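Uncharacterized protein Rv3272 (Mycobacterium tuberculosis, PDB 5YX6) binds fatty acyl-CoAs of varying chain length, palmitoyl-CoA most tightly, as a member of the CoA-transferase III family probably involved in fatty acid metabolism. Local coordinates at residues E301-A304 / E305-A309; T316-V319 / Q320-A324; Q337-T341 / P342-E346. One frame throughout, in Å; residues are numbered along the deposited sequence.

Interaction 1: residues E301-A304 / E305-A309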
ATOM      1  N   GLU A 301      -1.280  32.459  -8.471  1.00 51.66           N
ATOM      2  CA  GLU A 301      -1.123  33.720  -7.749  1.00 50.07           C
ATOM      3  C   GLU A 301      -0.957  33.496  -6.243  1.00 47.86           C
ATOM      4  O   GLU A 301      -0.127  34.147  -5.600  1.00 44.46           O
ATOM      5  CB  GLU A 301      -2.324  34.640  -8.014  1.00 54.08           C
ATOM      6  CG  GLU A 301      -2.376  35.239  -9.423  1.00 61.43           C
ATOM      7  CD  GLU A 301      -2.839  34.235 -10.486  1.00 70.83           C
ATOM      8  OE1 GLU A 301      -3.428  33.195 -10.115  1.00 69.05           O
ATOM      9  OE2 GLU A 301      -2.603  34.478 -11.694  1.00 76.37           O
ATOM     10  N   LEU A 302      -1.740  32.569  -5.688  1.00 44.91           N
ATOM     11  CA  LEU A 302      -1.690  32.275  -4.260  1.00 41.92           C
ATOM     12  C   LEU A 302      -0.321  31.820  -3.746  1.00 38.93           C
ATOM     13  O   LEU A 302       0.161  32.347  -2.741  1.00 44.71           O
ATOM     14  CB  LEU A 302      -2.750  31.231  -3.900  1.00 43.96           C
ATOM     15  CG  LEU A 302      -2.798  30.840  -2.415  1.00 45.05           C
ATOM     16  CD1 LEU A 302      -2.880  32.073  -1.544  1.00 41.18           C
ATOM     17  CD2 LEU A 302      -3.985  29.941  -2.125  1.00 41.41           C
ATOM     18  N   THR A 303       0.306  30.852  -4.405  1.00 38.86           N
ATOM     19  CA  THR A 303       1.617  30.373  -3.958  1.00 37.71           C
ATOM     20  C   THR A 303       2.627  31.514  -3.987  1.00 41.41           C
ATOM     21  O   THR A 303       3.559  31.561  -3.177  1.00 42.76           O
ATOM     22  CB  THR A 303       2.138  29.170  -4.792  1.00 42.54           C
ATOM     23  OG1 THR A 303       3.505  29.387  -5.180  1.00 36.38           O
ATOM     24  CG2 THR A 303       1.293  28.960  -6.013  1.00 42.31           C
ATOM     25  N   ALA A 304       2.454  32.423  -4.942  1.00 44.72           N
ATOM     26  CA  ALA A 304       3.315  33.592  -5.041  1.00 43.29           C
ATOM     27  C   ALA A 304       3.181  34.482  -3.813  1.00 38.26           C
ATOM     28  O   ALA A 304       4.180  34.896  -3.214  1.00 37.13           O
ATOM     29  CB  ALA A 304       2.981  34.381  -6.286  1.00 47.35           C
ATOM     30  N   GLU A 305       1.941  34.757  -3.426  1.00 41.97           N
ATOM     31  CA  GLU A 305       1.682  35.600  -2.258  1.00 38.40           C
ATOM     32  C   GLU A 305       2.185  34.934  -0.978  1.00 37.82           C
ATOM     33  O   GLU A 305       2.783  35.585  -0.129  1.00 31.00           O
ATOM     34  CB  GLU A 305       0.196  35.930  -2.154  1.00 40.23           C
ATOM     35  CG  GLU A 305      -0.332  36.751  -3.336  1.00 50.66           C
ATOM     36  CD  GLU A 305       0.186  38.196  -3.378  1.00 60.58           C
ATOM     37  OE1 GLU A 305       0.754  38.674  -2.365  1.00 57.34           O
ATOM     38  OE2 GLU A 305       0.027  38.850  -4.441  1.00 61.46           O
ATOM     39  N   LEU A 306       1.963  33.624  -0.855  1.00 40.87           N
ATOM     40  CA  LEU A 306       2.381  32.903   0.342  1.00 36.08           C
ATOM     41  C   LEU A 306       3.898  32.902   0.478  1.00 34.42           C
ATOM     42  O   LEU A 306       4.433  33.143   1.559  1.00 36.03           O
ATOM     43  CB  LEU A 306       1.846  31.467   0.321  1.00 36.24           C
ATOM     44  CG  LEU A 306       0.319  31.355   0.395  1.00 36.81           C
ATOM     45  CD1 LEU A 306      -0.154  29.908   0.273  1.00 35.02           C
ATOM     46  CD2 LEU A 306      -0.205  31.990   1.677  1.00 39.86           C
ATOM     47  N   GLU A 307       4.595  32.662  -0.625  1.00 32.87           N
ATOM     48  CA  GLU A 307       6.047  32.575  -0.561  1.00 37.16           C
ATOM     49  C   GLU A 307       6.687  33.941  -0.284  1.00 35.47           C
ATOM     50  O   GLU A 307       7.704  34.017   0.410  1.00 34.26           O
ATOM     51  CB  GLU A 307       6.600  31.940  -1.846  1.00 38.75           C
ATOM     52  CG  GLU A 307       6.211  30.453  -1.972  1.00 45.39           C
ATOM     53  CD  GLU A 307       6.897  29.715  -3.126  1.00 48.34           C
ATOM     54  OE1 GLU A 307       7.117  30.324  -4.197  1.00 54.41           O
ATOM     55  OE2 GLU A 307       7.220  28.517  -2.953  1.00 45.84           O
ATOM     56  N   LEU A 308       6.089  35.018  -0.797  1.00 33.62           N
ATOM     57  CA  LEU A 308       6.516  36.365  -0.390  1.00 35.72           C
ATOM     58  C   LEU A 308       6.475  36.502   1.130  1.00 34.24           C
ATOM     59  O   LEU A 308       7.416  36.995   1.745  1.00 33.06           O
ATOM     60  CB  LEU A 308       5.649  37.446  -1.043  1.00 35.99           C
ATOM     61  CG  LEU A 308       5.967  37.726  -2.520  1.00 39.92           C
ATOM     62  CD1 LEU A 308       4.973  38.706  -3.124  1.00 46.65           C
ATOM     63  CD2 LEU A 308       7.394  38.222  -2.706  1.00 36.93           C
ATOM     64  N   ALA A 309       5.404  36.000   1.739  1.00 36.93           N
ATOM     65  CA  ALA A 309       5.246  36.092   3.189  1.00 34.09           C
ATOM     66  C   ALA A 309       6.125  35.102   3.946  1.00 36.80           C
ATOM     67  O   ALA A 309       6.672  35.438   4.999  1.00 34.33           O
ATOM     68  CB  ALA A 309       3.784  35.887   3.570  1.00 32.42           C
TER

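Interaction 2: residues T316-V319 / Q320-A324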
ATOM      1  N   THR A 316      11.848  25.471   9.411  1.00 37.99           N
ATOM      2  CA  THR A 316      11.762  24.911  10.758  1.00 37.62           C
ATOM      3  C   THR A 316      10.984  25.843  11.681  1.00 38.38           C
ATOM      4  O   THR A 316      10.155  25.396  12.478  1.00 35.75           O
ATOM      5  CB  THR A 316      13.160  24.648  11.355  1.00 42.93           C
ATOM      6  OG1 THR A 316      13.827  23.660  10.570  1.00 53.20           O
ATOM      7  CG2 THR A 316      13.050  24.131  12.774  1.00 46.73           C
ATOM      8  N   GLU A 317      11.253  27.138  11.572  1.00 37.03           N
ATOM      9  CA  GLU A 317      10.545  28.124  12.386  1.00 39.02           C
ATOM     10  C   GLU A 317       9.058  28.165  12.041  1.00 33.74           C
ATOM     11  O   GLU A 317       8.215  28.217  12.932  1.00 34.88           O
ATOM     12  CB  GLU A 317      11.166  29.507  12.220  1.00 36.18           C
ATOM     13  CG  GLU A 317      12.532  29.635  12.867  1.00 44.31           C
ATOM     14  CD  GLU A 317      13.318  30.851  12.364  1.00 59.75           C
ATOM     15  OE1 GLU A 317      12.918  31.457  11.335  1.00 52.19           O
ATOM     16  OE2 GLU A 317      14.344  31.194  12.999  1.00 61.57           O
ATOM     17  N   TRP A 318       8.733  28.151  10.753  1.00 33.19           N
ATOM     18  CA  TRP A 318       7.334  28.145  10.348  1.00 32.29           C
ATOM     19  C   TRP A 318       6.619  26.864  10.801  1.00 36.26           C
ATOM     20  O   TRP A 318       5.441  26.911  11.184  1.00 33.57           O
ATOM     21  CB  TRP A 318       7.196  28.293   8.838  1.00 32.01           C
ATOM     22  CG  TRP A 318       7.458  29.664   8.301  1.00 39.66           C
ATOM     23  CD1 TRP A 318       8.414  30.018   7.391  1.00 35.61           C
ATOM     24  CD2 TRP A 318       6.742  30.863   8.617  1.00 41.91           C
ATOM     25  NE1 TRP A 318       8.342  31.362   7.129  1.00 39.33           N
ATOM     26  CE2 TRP A 318       7.325  31.906   7.867  1.00 38.40           C
ATOM     27  CE3 TRP A 318       5.664  31.157   9.461  1.00 36.06           C
ATOM     28  CZ2 TRP A 318       6.865  33.219   7.932  1.00 39.99           C
ATOM     29  CZ3 TRP A 318       5.212  32.466   9.527  1.00 38.50           C
ATOM     30  CH2 TRP A 318       5.810  33.479   8.769  1.00 36.41           C
ATOM     31  N   VAL A 319       7.325  25.730  10.764  1.00 28.73           N
ATOM     32  CA  VAL A 319       6.725  24.465  11.174  1.00 32.98           C
ATOM     33  C   VAL A 319       6.348  24.520  12.654  1.00 34.38           C
ATOM     34  O   VAL A 319       5.225  24.186  13.038  1.00 34.17           O
ATOM     35  CB  VAL A 319       7.672  23.263  10.941  1.00 34.28           C
ATOM     36  CG1 VAL A 319       7.229  22.076  11.793  1.00 35.52           C
ATOM     37  CG2 VAL A 319       7.730  22.886   9.460  1.00 29.27           C
ATOM     38  N   GLN A 320       7.301  24.952  13.472  1.00 32.42           N
ATOM     39  CA  GLN A 320       7.082  25.155  14.892  1.00 33.02           C
ATOM     40  C   GLN A 320       5.882  26.074  15.165  1.00 36.28           C
ATOM     41  O   GLN A 320       5.073  25.798  16.046  1.00 37.04           O
ATOM     42  CB  GLN A 320       8.345  25.719  15.531  1.00 38.37           C
ATOM     43  CG  GLN A 320       8.225  25.976  17.020  1.00 47.10           C
ATOM     44  CD  GLN A 320       9.578  25.991  17.708  1.00 66.02           C
ATOM     45  OE1 GLN A 320      10.617  25.798  17.066  1.00 68.71           O
ATOM     46  NE2 GLN A 320       9.574  26.214  19.021  1.00 62.26           N
ATOM     47  N   LEU A 321       5.769  27.164  14.413  1.00 37.44           N
ATOM     48  CA  LEU A 321       4.695  28.129  14.636  1.00 32.45           C
ATOM     49  C   LEU A 321       3.336  27.592  14.190  1.00 29.70           C
ATOM     50  O   LEU A 321       2.337  27.731  14.888  1.00 33.07           O
ATOM     51  CB  LEU A 321       4.988  29.440  13.900  1.00 25.09           C
ATOM     52  CG  LEU A 321       3.887  30.503  13.999  1.00 33.26           C
ATOM     53  CD1 LEU A 321       3.735  31.001  15.438  1.00 27.91           C
ATOM     54  CD2 LEU A 321       4.137  31.663  13.052  1.00 33.39           C
ATOM     55  N   LEU A 322       3.302  26.989  13.013  1.00 30.02           N
ATOM     56  CA  LEU A 322       2.047  26.531  12.449  1.00 30.26           C
ATOM     57  C   LEU A 322       1.483  25.330  13.213  1.00 35.00           C
ATOM     58  O   LEU A 322       0.264  25.198  13.353  1.00 34.16           O
ATOM     59  CB  LEU A 322       2.225  26.201  10.978  1.00 32.10           C
ATOM     60  CG  LEU A 322       1.906  27.282   9.946  1.00 32.68           C
ATOM     61  CD1 LEU A 322       2.266  28.671  10.427  1.00 34.35           C
ATOM     62  CD2 LEU A 322       2.655  26.974   8.689  1.00 25.70           C
ATOM     63  N   GLN A 323       2.360  24.463  13.714  1.00 31.00           N
ATOM     64  CA  GLN A 323       1.900  23.300  14.466  1.00 34.20           C
ATOM     65  C   GLN A 323       1.394  23.717  15.848  1.00 33.73           C
ATOM     66  O   GLN A 323       0.415  23.168  16.348  1.00 32.35           O
ATOM     67  CB  GLN A 323       3.016  22.251  14.596  1.00 33.32           C
ATOM     68  CG  GLN A 323       3.270  21.460  13.314  1.00 33.41           C
ATOM     69  CD  GLN A 323       4.297  20.333  13.482  1.00 35.94           C
ATOM     70  OE1 GLN A 323       4.890  20.157  14.550  1.00 32.76           O
ATOM     71  NE2 GLN A 323       4.510  19.575  12.419  1.00 27.26           N
ATOM     72  N   ALA A 324       2.039  24.709  16.453  1.00 32.06           N
ATOM     73  CA  ALA A 324       1.611  25.168  17.770  1.00 33.67           C
ATOM     74  C   ALA A 324       0.202  25.754  17.701  1.00 33.16           C
ATOM     75  O   ALA A 324      -0.488  25.828  18.704  1.00 37.52           O
ATOM     76  CB  ALA A 324       2.594  26.187  18.335  1.00 30.85           C
TER

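Interaction 3: residues Q337-T341 / P342-E346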
ATOM      1  N   GLN A 337      17.135  11.897   7.468  1.00 33.74           N
ATOM      2  CA  GLN A 337      16.575  12.704   8.553  1.00 34.39           C
ATOM      3  C   GLN A 337      15.451  11.974   9.281  1.00 35.81           C
ATOM      4  O   GLN A 337      15.351  12.053  10.501  1.00 41.09           O
ATOM      5  CB  GLN A 337      16.063  14.043   8.018  1.00 32.42           C
ATOM      6  CG  GLN A 337      17.172  14.943   7.519  1.00 39.41           C
ATOM      7  CD  GLN A 337      16.665  16.123   6.708  1.00 38.60           C
ATOM      8  OE1 GLN A 337      15.619  16.044   6.066  1.00 39.76           O
ATOM      9  NE2 GLN A 337      17.435  17.207   6.694  1.00 40.28           N
ATOM     10  N   VAL A 338      14.614  11.261   8.531  1.00 35.77           N
ATOM     11  CA  VAL A 338      13.457  10.588   9.114  1.00 33.52           C
ATOM     12  C   VAL A 338      13.827   9.713  10.305  1.00 34.43           C
ATOM     13  O   VAL A 338      13.237   9.830  11.376  1.00 33.98           O
ATOM     14  CB  VAL A 338      12.739   9.710   8.076  1.00 27.65           C
ATOM     15  CG1 VAL A 338      11.724   8.794   8.756  1.00 30.05           C
ATOM     16  CG2 VAL A 338      12.065  10.577   7.022  1.00 29.94           C
ATOM     17  N   VAL A 339      14.843   8.877  10.128  1.00 34.08           N
ATOM     18  CA  VAL A 339      15.205   7.895  11.144  1.00 33.43           C
ATOM     19  C   VAL A 339      15.704   8.530  12.435  1.00 36.52           C
ATOM     20  O   VAL A 339      15.846   7.844  13.445  1.00 36.73           O
ATOM     21  CB  VAL A 339      16.266   6.906  10.625  1.00 37.12           C
ATOM     22  CG1 VAL A 339      15.708   6.093   9.469  1.00 30.15           C
ATOM     23  CG2 VAL A 339      17.529   7.636  10.227  1.00 41.53           C
ATOM     24  N   ASP A 340      16.013   9.823  12.395  1.00 40.72           N
ATOM     25  CA  ASP A 340      16.521  10.509  13.581  1.00 40.80           C
ATOM     26  C   ASP A 340      15.513  11.460  14.238  1.00 41.48           C
ATOM     27  O   ASP A 340      15.818  12.081  15.252  1.00 39.43           O
ATOM     28  CB  ASP A 340      17.804  11.263  13.233  1.00 47.36           C
ATOM     29  CG  ASP A 340      19.007  10.338  13.143  1.00 57.01           C
ATOM     30  OD1 ASP A 340      19.090   9.384  13.953  1.00 49.06           O
ATOM     31  OD2 ASP A 340      19.860  10.550  12.253  1.00 69.60           O
ATOM     32  N   THR A 341      14.310  11.556  13.680  1.00 38.58           N
ATOM     33  CA  THR A 341      13.283  12.430  14.242  1.00 36.74           C
ATOM     34  C   THR A 341      12.742  11.832  15.532  1.00 39.84           C
ATOM     35  O   THR A 341      12.801  10.614  15.715  1.00 36.84           O
ATOM     36  CB  THR A 341      12.110  12.644  13.268  1.00 36.94           C
ATOM     37  OG1 THR A 341      11.446  11.392  13.034  1.00 39.39           O
ATOM     38  CG2 THR A 341      12.608  13.220  11.950  1.00 37.19           C
ATOM     39  N   PRO A 342      12.234  12.693  16.438  1.00 35.97           N
ATOM     40  CA  PRO A 342      11.626  12.249  17.694  1.00 34.98           C
ATOM     41  C   PRO A 342      10.356  11.449  17.454  1.00 33.62           C
ATOM     42  O   PRO A 342      10.058  10.553  18.232  1.00 34.66           O
ATOM     43  CB  PRO A 342      11.310  13.563  18.425  1.00 36.82           C
ATOM     44  CG  PRO A 342      12.152  14.586  17.766  1.00 37.14           C
ATOM     45  CD  PRO A 342      12.279  14.162  16.347  1.00 35.10           C
ATOM     46  N   LEU A 343       9.617  11.792  16.403  1.00 30.19           N
ATOM     47  CA  LEU A 343       8.423  11.047  16.030  1.00 34.14           C
ATOM     48  C   LEU A 343       8.760   9.597  15.701  1.00 34.87           C
ATOM     49  O   LEU A 343       8.088   8.669  16.154  1.00 35.30           O
ATOM     50  CB  LEU A 343       7.734  11.701  14.829  1.00 33.19           C
ATOM     51  CG  LEU A 343       6.602  10.881  14.202  1.00 32.89           C
ATOM     52  CD1 LEU A 343       5.510  10.637  15.226  1.00 33.78           C
ATOM     53  CD2 LEU A 343       6.036  11.575  12.964  1.00 32.25           C
ATOM     54  N   PHE A 344       9.801   9.416  14.897  1.00 32.96           N
ATOM     55  CA  PHE A 344      10.234   8.091  14.489  1.00 33.74           C
ATOM     56  C   PHE A 344      10.626   7.263  15.698  1.00 36.14           C
ATOM     57  O   PHE A 344      10.294   6.078  15.783  1.00 38.20           O
ATOM     58  CB  PHE A 344      11.399   8.180  13.502  1.00 31.53           C
ATOM     59  CG  PHE A 344      11.793   6.864  12.918  1.00 32.72           C
ATOM     60  CD1 PHE A 344      12.705   6.043  13.567  1.00 32.00           C
ATOM     61  CD2 PHE A 344      11.251   6.438  11.720  1.00 32.99           C
ATOM     62  CE1 PHE A 344      13.062   4.826  13.035  1.00 30.32           C
ATOM     63  CE2 PHE A 344      11.609   5.215  11.183  1.00 27.63           C
ATOM     64  CZ  PHE A 344      12.512   4.412  11.843  1.00 26.24           C
ATOM     65  N   ALA A 345      11.328   7.889  16.637  1.00 36.75           N
ATOM     66  CA  ALA A 345      11.755   7.191  17.841  1.00 38.59           C
ATOM     67  C   ALA A 345      10.548   6.814  18.695  1.00 35.46           C
ATOM     68  O   ALA A 345      10.486   5.743  19.299  1.00 40.21           O
ATOM     69  CB  ALA A 345      12.720   8.057  18.630  1.00 39.06           C
ATOM     70  N   GLU A 346       9.585   7.720  18.723  1.00 36.40           N
ATOM     71  CA  GLU A 346       8.362   7.570  19.497  1.00 37.20           C
ATOM     72  C   GLU A 346       7.504   6.359  19.087  1.00 34.26           C
ATOM     73  O   GLU A 346       6.832   5.765  19.921  1.00 37.27           O
ATOM     74  CB  GLU A 346       7.562   8.864  19.375  1.00 34.96           C
ATOM     75  CG  GLU A 346       6.290   8.936  20.175  1.00 45.65           C
ATOM     76  CD  GLU A 346       5.703  10.333  20.153  1.00 48.09           C
ATOM     77  OE1 GLU A 346       4.624  10.502  19.548  1.00 49.73           O
ATOM     78  OE2 GLU A 346       6.335  11.265  20.712  1.00 45.62           O
TER

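Interaction 1: residues E301-A304 / E305-A309
L302 and L306, one helical turn apart, meet on the buried flank of helix 299-310, where CD1 of L302 lies 3.8 Å from CG of L306. The two leucines leave the backbone differently. In L302, CG is anti to the backbone N (chi1 -180°), which turns the branch toward the following turn although its CB starts out the other way; in L306, CG stands anti to the carbonyl carbon instead (chi1 -65°). The side chains therefore cross obliquely, and CG of L306 also comes to 3.3 Å from L302 O. Beneath them runs the regular i to i+4 bonding of an alpha-helix: L306 N reaches L302 O at 2.9 Å, nearly along the C=O axis, and E305 N, E307 N and L308 N make the corresponding bonds to E301, T303 and A304 O. This amphipathic helix packs on strand 253-255, probably within the small domain that a flexible linker joins to the large Rossmann-fold domain. L302 and L306 suit the inner side, L302 against F289 and L306 against P250, I278 and F254. Acidic residues suit the outer flanks. E307 lies alongside T303, its CG 3.1 Å from T303 O, and its extended chain carries OE2 to the backbone N of R255. E305 instead bends at chi2 (-70°), its CG resting 3.5 Å from E301 O, and its OE1 forms a salt bridge with R280.

Interaction 2: residues T316-V319 / Q320-A324
Helix 315-324 is an amphipathic alpha-helix that lays its apolar side on strands 260-264 and 328-331, and this contact joins successive turns of it. The backbone bonds run i to i+4: Q320 N to T316 O is nearly straight (N-H...O 173°), and L322 N to W318 O is the shortest of the four at 2.8 Å. The indole of W318 and the branch of L321 run out alongside one another, with CD2 of L321 3.8 Å from CZ3 of the indole. CD1 of L322 is more distant, 4.3 Å from CE3 of W318. A large aromatic suits this buried place because it packs broadly on I261, T256 and I278 while NE1 is satisfied by the carbonyl of L310; K313 adds a cation-pi contact. L322 likewise turns inward, onto I261, I263 and A329. On another flank the beta-branched V319 packs on I261 and L331, and Q323 lies alongside it. With CG anti to the carbonyl carbon (chi1 -75°) and the chain extended beyond, Q323 runs past V319 O, CG to O 3.4 Å. Its amide bonds through NE2 to the carbonyl of A329, and the same nitrogen sits 3.7 Å from CG1 of V319.

Interaction 3: residues Q337-T341 / P342-E346
T341 and F344 are joined by a capping hydrogen bond: T341 holds the N-cap of helix 342-346, and its OG1 accepts from F344 N at 3.2 Å. The same hydroxyl donates to V338 O at 2.9 Å, in the carbonyl plane, so it ties the cap to the preceding type I turn, V338 to T341. A chi1 of 64° tucks OG1 in over the backbone, where it meets both V338 O and F344 N. V338 O is gripped twice, by this hydroxyl and by T341 N. The first helical bond follows, from A345 N to T341 O at 3.2 Å. P342 suits the first position of the helix, where no backbone N-H is needed for an i to i+4 bond.

The apolar contacts centre on F344. Its ring folds back over the turn with CG anti to the backbone N (chi1 -173°), and V339 CA lies over one face in a CH-pi contact, 4.0 Å from the centroid. The V338 side chain runs at about a right angle to that of F344, CG1 to CD2 3.8 Å.

The second subunit packs on V338, P342 and L343, and its H139 bonds to E346. The turn links helix 335-338 to helix 342-346, between strand 328-331 before and strand 350-353 after in the chain.

The three contacts follow one another along the chain, from helix 299-310 through helix 315-324 to the turn between helices 335-338 and 342-346. Interactions 1 and 2 lie in successive helices, their centres about 18 Å apart, and touch where A309 O packs 3.7 Å from W318 CZ2. Strand 328-331 then leads from interaction 2 to interaction 3, whose centre is about 17 Å away with no direct touch; interactions 1 and 3 are about 31 Å apart between centres. None of the segments belongs to the six-stranded parallel sheet of the large Rossmann-fold domain. Contact with the second subunit grows along the series: none at interaction 1, one residue at interaction 2, seven at interaction 3, so the last segment contributes to the homodimer interface.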